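DNA polymerase III, beta subunit (Thermotoga maritima, PDB 1VPK) probably forms a ring-shaped head-to-tail homodimer around DNA that tethers DNA polymerase to its template and makes synthesis processive. Local coordinates at residues 39-47 and 121-129. Numbering follows the deposited sequence.
Sequences KPILAGFLF and TMPADEFPE
Leu-46 lies over one face of the Phe-127 ring. Its CB is 3.7 Å from the ring centroid and 11° off the ring normal, the geometry of a CH-pi contact. The leucine's CD2 spreads toward the same ring, 3.8 Å from Phe-127 CD1, while its other methyl, CD1, meets Ala-124 CB at 3.5 Å. Phe-127 has CG anti to its own backbone N (chi1 -164°), which sends the ring from the 121-129 loop into the space between Leu-46 and the 3-10 turn at 41-43. There Leu-42 CD2 approaches Phe-127 CD2 obliquely at 4.0 Å, and the carbonyl O atoms of Gly-44 and Ile-41 lie at the ring edge, near its plane. Ile-41 extends its CD1 over the turn, to within 3.2 Å of Pro-123 O, a close approach of a methyl to a carbonyl oxygen, and 4.0 Å from Phe-127 N; its CG1 flanks the phenylalanine at Phe-127 CD2. The backbone leading to Phe-127 is bent by a type I turn from Ala-124 to Phe-127, with a Phe-127 N to Ala-124 O hydrogen bond of 2.8 Å; Arg-79 of strand 78-83 adds a hydrogen bond to Phe-127 O. Cutting Phe-127 back to an alanine would probably leave Leu-46 CB without its aromatic face and open a gap between that leucine and Leu-42. Apolar side chains thus carry the contact, joining the loop that follows strand 115-120 to the 3-10 segment 41-43 and the start of strand 44-50, within the N-terminal domain of the DNA polymerase III beta subunit, where antiparallel sheets back onto helices.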
ATOM      1  N   LYS A  39      22.644   6.120  19.632  1.00 69.39           N
ATOM      2  CA  LYS A  39      22.818   4.763  20.116  1.00 67.71           C
ATOM      3  C   LYS A  39      22.185   3.768  19.122  1.00 64.96           C
ATOM      4  O   LYS A  39      21.006   3.372  19.250  1.00 65.60           O
ATOM      5  CB  LYS A  39      22.304   4.664  21.570  1.00 67.90           C
ATOM      6  CG  LYS A  39      23.271   5.334  22.589  1.00 68.31           C
ATOM      7  CD  LYS A  39      22.696   5.445  24.037  1.00 68.37           C
ATOM      8  CE  LYS A  39      22.233   6.881  24.403  1.00 67.84           C
ATOM      9  NZ  LYS A  39      22.661   7.312  25.775  1.00 66.79           N
ATOM     10  N   PRO A  40      22.950   3.410  18.071  1.00 60.84           N
ATOM     11  CA  PRO A  40      22.691   2.242  17.238  1.00 58.20           C
ATOM     12  C   PRO A  40      22.457   0.976  18.089  1.00 54.68           C
ATOM     13  O   PRO A  40      21.692   0.110  17.725  1.00 54.37           O
ATOM     14  CB  PRO A  40      23.993   2.129  16.434  1.00 58.97           C
ATOM     15  CG  PRO A  40      24.443   3.468  16.292  1.00 59.61           C
ATOM     16  CD  PRO A  40      24.119   4.156  17.585  1.00 61.46           C
ATOM     17  N   ILE A  41      23.139   0.894  19.215  1.00 51.68           N
ATOM     18  CA  ILE A  41      22.912  -0.116  20.217  1.00 52.06           C
ATOM     19  C   ILE A  41      21.454  -0.209  20.680  1.00 50.42           C
ATOM     20  O   ILE A  41      20.914  -1.311  20.849  1.00 50.91           O
ATOM     21  CB  ILE A  41      23.819   0.154  21.447  1.00 52.49           C
ATOM     22  CG1 ILE A  41      23.517  -0.862  22.541  1.00 54.65           C
ATOM     23  CG2 ILE A  41      23.617   1.539  22.010  1.00 55.12           C
ATOM     24  CD1 ILE A  41      24.733  -1.243  23.287  1.00 56.88           C
ATOM     25  N   LEU A  42      20.810   0.954  20.856  1.00 47.76           N
ATOM     26  CA  LEU A  42      19.404   1.001  21.222  1.00 46.59           C
ATOM     27  C   LEU A  42      18.430   0.744  20.066  1.00 46.15           C
ATOM     28  O   LEU A  42      17.220   0.612  20.308  1.00 44.51           O
ATOM     29  CB  LEU A  42      19.066   2.296  21.918  1.00 46.13           C
ATOM     30  CG  LEU A  42      19.896   2.581  23.189  1.00 46.35           C
ATOM     31  CD1 LEU A  42      19.304   3.739  23.978  1.00 46.58           C
ATOM     32  CD2 LEU A  42      19.949   1.389  24.094  1.00 47.11           C
ATOM     33  N   ALA A  43      18.951   0.589  18.852  1.00 45.51           N
ATOM     34  CA  ALA A  43      18.151   0.150  17.725  1.00 46.73           C
ATOM     35  C   ALA A  43      18.218  -1.374  17.621  1.00 49.00           C
ATOM     36  O   ALA A  43      17.663  -1.982  16.665  1.00 51.38           O
ATOM     37  CB  ALA A  43      18.640   0.863  16.428  1.00 47.65           C
ATOM     38  N   GLY A  44      18.888  -2.013  18.606  1.00 48.27           N
ATOM     39  CA  GLY A  44      18.928  -3.459  18.722  1.00 48.01           C
ATOM     40  C   GLY A  44      18.200  -4.016  19.942  1.00 47.39           C
ATOM     41  O   GLY A  44      17.909  -3.271  20.909  1.00 46.38           O
ATOM     42  N   PHE A  45      17.897  -5.331  19.883  1.00 47.66           N
ATOM     43  CA  PHE A  45      17.352  -6.078  21.012  1.00 47.35           C
ATOM     44  C   PHE A  45      18.469  -6.571  21.892  1.00 47.29           C
ATOM     45  O   PHE A  45      19.461  -7.157  21.402  1.00 48.35           O
ATOM     46  CB  PHE A  45      16.573  -7.333  20.555  1.00 48.45           C
ATOM     47  CG  PHE A  45      15.391  -7.024  19.730  1.00 48.68           C
ATOM     48  CD1 PHE A  45      14.217  -6.609  20.333  1.00 46.21           C
ATOM     49  CD2 PHE A  45      15.425  -7.189  18.371  1.00 48.77           C
ATOM     50  CE1 PHE A  45      13.085  -6.328  19.580  1.00 47.66           C
ATOM     51  CE2 PHE A  45      14.299  -6.892  17.588  1.00 47.23           C
ATOM     52  CZ  PHE A  45      13.142  -6.429  18.198  1.00 48.82           C
ATOM     53  N   LEU A  46      18.303  -6.407  23.190  1.00 47.40           N
ATOM     54  CA  LEU A  46      19.116  -7.156  24.142  1.00 47.40           C
ATOM     55  C   LEU A  46      18.595  -8.593  24.249  1.00 46.86           C
ATOM     56  O   LEU A  46      17.431  -8.794  24.551  1.00 47.25           O
ATOM     57  CB  LEU A  46      19.067  -6.501  25.533  1.00 47.69           C
ATOM     58  CG  LEU A  46      19.883  -7.215  26.622  1.00 46.32           C
ATOM     59  CD1 LEU A  46      21.320  -6.978  26.458  1.00 46.69           C
ATOM     60  CD2 LEU A  46      19.464  -6.745  27.974  1.00 47.99           C
ATOM     61  N   PHE A  47      19.471  -9.581  24.017  1.00 47.92           N
ATOM     62  CA  PHE A  47      19.196 -10.985  24.330  1.00 46.75           C
ATOM     63  C   PHE A  47      20.047 -11.283  25.557  1.00 47.58           C
ATOM     64  O   PHE A  47      21.266 -11.086  25.548  1.00 46.77           O
ATOM     65  CB  PHE A  47      19.612 -11.940  23.204  1.00 47.42           C
ATOM     66  CG  PHE A  47      18.634 -12.036  22.048  1.00 45.59           C
ATOM     67  CD1 PHE A  47      17.853 -10.975  21.662  1.00 48.00           C
ATOM     68  CD2 PHE A  47      18.550 -13.202  21.334  1.00 47.91           C
ATOM     69  CE1 PHE A  47      16.985 -11.054  20.605  1.00 50.03           C
ATOM     70  CE2 PHE A  47      17.638 -13.320  20.231  1.00 49.39           C
ATOM     71  CZ  PHE A  47      16.867 -12.268  19.871  1.00 46.97           C
ATOM     72  N   THR A 121      26.688 -10.070  16.474  1.00 48.57           N
ATOM     73  CA  THR A 121      26.194  -9.471  17.710  1.00 49.15           C
ATOM     74  C   THR A 121      26.934  -8.183  18.002  1.00 50.13           C
ATOM     75  O   THR A 121      28.069  -8.009  17.542  1.00 47.92           O
ATOM     76  CB  THR A 121      26.379 -10.439  18.903  1.00 49.14           C
ATOM     77  OG1 THR A 121      27.782 -10.685  19.099  1.00 47.98           O
ATOM     78  CG2 THR A 121      25.671 -11.726  18.614  1.00 48.38           C
ATOM     79  N   MET A 122      26.320  -7.336  18.817  1.00 51.55           N
ATOM     80  CA  MET A 122      26.927  -6.115  19.384  1.00 53.62           C
ATOM     81  C   MET A 122      27.055  -6.195  20.927  1.00 52.49           C
ATOM     82  O   MET A 122      26.348  -6.972  21.596  1.00 51.62           O
ATOM     83  CB  MET A 122      26.017  -4.914  19.116  1.00 54.35           C
ATOM     84  CG  MET A 122      26.107  -4.254  17.741  1.00 57.72           C
ATOM     85  SD  MET A 122      24.605  -3.244  17.436  1.00 61.14           S
ATOM     86  CE  MET A 122      23.637  -4.600  16.809  1.00 54.37           C
ATOM     87  N   PRO A 123      27.937  -5.380  21.505  1.00 52.67           N
ATOM     88  CA  PRO A 123      28.156  -5.357  22.943  1.00 52.56           C
ATOM     89  C   PRO A 123      26.981  -4.888  23.680  1.00 51.90           C
ATOM     90  O   PRO A 123      26.273  -3.994  23.208  1.00 53.25           O
ATOM     91  CB  PRO A 123      29.287  -4.314  23.099  1.00 52.99           C
ATOM     92  CG  PRO A 123      29.937  -4.308  21.800  1.00 53.19           C
ATOM     93  CD  PRO A 123      28.865  -4.449  20.826  1.00 53.05           C
ATOM     94  N   ALA A 124      26.711  -5.483  24.834  1.00 51.86           N
ATOM     95  CA  ALA A 124      25.554  -5.046  25.618  1.00 50.50           C
ATOM     96  C   ALA A 124      25.964  -4.195  26.810  1.00 51.06           C
ATOM     97  O   ALA A 124      25.114  -3.773  27.562  1.00 48.90           O
ATOM     98  CB  ALA A 124      24.759  -6.245  26.109  1.00 50.58           C
ATOM     99  N   ASP A 125      27.251  -3.919  26.973  1.00 52.49           N
ATOM    100  CA  ASP A 125      27.685  -3.243  28.179  1.00 53.64           C
ATOM    101  C   ASP A 125      27.131  -1.852  28.342  1.00 53.27           C
ATOM    102  O   ASP A 125      27.132  -1.352  29.440  1.00 54.44           O
ATOM    103  CB  ASP A 125      29.198  -3.289  28.376  1.00 54.47           C
ATOM    104  CG  ASP A 125      29.979  -2.719  27.209  1.00 57.25           C
ATOM    105  OD1 ASP A 125      29.910  -3.266  26.096  1.00 60.52           O
ATOM    106  OD2 ASP A 125      30.692  -1.723  27.425  1.00 63.66           O
ATOM    107  N   GLU A 126      26.592  -1.245  27.296  1.00 52.91           N
ATOM    108  CA  GLU A 126      25.918   0.052  27.437  1.00 52.77           C
ATOM    109  C   GLU A 126      24.418  -0.022  27.277  1.00 51.98           C
ATOM    110  O   GLU A 126      23.736   1.016  27.272  1.00 52.25           O
ATOM    111  CB  GLU A 126      26.516   1.061  26.456  1.00 53.36           C
ATOM    112  CG  GLU A 126      27.864   1.559  26.906  1.00 54.63           C
ATOM    113  CD  GLU A 126      28.688   2.237  25.817  1.00 55.13           C
ATOM    114  OE1 GLU A 126      28.206   2.417  24.674  1.00 57.03           O
ATOM    115  OE2 GLU A 126      29.836   2.571  26.112  1.00 59.73           O
ATOM    116  N   PHE A 127      23.881  -1.244  27.176  1.00 49.81           N
ATOM    117  CA  PHE A 127      22.466  -1.435  27.191  1.00 49.88           C
ATOM    118  C   PHE A 127      21.974  -1.464  28.656  1.00 50.29           C
ATOM    119  O   PHE A 127      22.378  -2.312  29.440  1.00 50.91           O
ATOM    120  CB  PHE A 127      22.060  -2.725  26.470  1.00 48.32           C
ATOM    121  CG  PHE A 127      20.641  -2.773  26.134  1.00 48.91           C
ATOM    122  CD1 PHE A 127      19.683  -3.061  27.114  1.00 49.66           C
ATOM    123  CD2 PHE A 127      20.215  -2.540  24.845  1.00 49.94           C
ATOM    124  CE1 PHE A 127      18.348  -3.104  26.805  1.00 47.94           C
ATOM    125  CE2 PHE A 127      18.895  -2.589  24.544  1.00 44.67           C
ATOM    126  CZ  PHE A 127      17.961  -2.864  25.527  1.00 48.24           C
ATOM    127  N   PRO A 128      21.109  -0.550  29.012  1.00 50.73           N
ATOM    128  CA  PRO A 128      20.726  -0.404  30.415  1.00 52.05           C
ATOM    129  C   PRO A 128      19.757  -1.468  30.973  1.00 53.55           C
ATOM    130  O   PRO A 128      19.028  -2.122  30.232  1.00 51.74           O
ATOM    131  CB  PRO A 128      20.034   0.931  30.399  1.00 52.08           C
ATOM    132  CG  PRO A 128      19.364   0.959  29.062  1.00 51.49           C
ATOM    133  CD  PRO A 128      20.392   0.408  28.146  1.00 51.07           C
ATOM    134  N   GLU A 129      19.755  -1.623  32.293  1.00 56.18           N
ATOM    135  CA  GLU A 129      18.741  -2.444  32.981  1.00 58.63           C
ATOM    136  C   GLU A 129      17.371  -1.779  32.868  1.00 58.23           C
ATOM    137  O   GLU A 129      17.247  -0.572  33.076  1.00 58.95           O
ATOM    138  CB  GLU A 129      19.090  -2.618  34.478  1.00 59.53           C
ATOM    139  CG  GLU A 129      20.198  -3.627  34.748  1.00 64.37           C
ATOM    140  CD  GLU A 129      19.802  -5.058  34.345  1.00 69.92           C
ATOM    141  OE1 GLU A 129      18.585  -5.316  34.155  1.00 74.59           O
ATOM    142  OE2 GLU A 129      20.703  -5.919  34.220  1.00 74.29           O
TER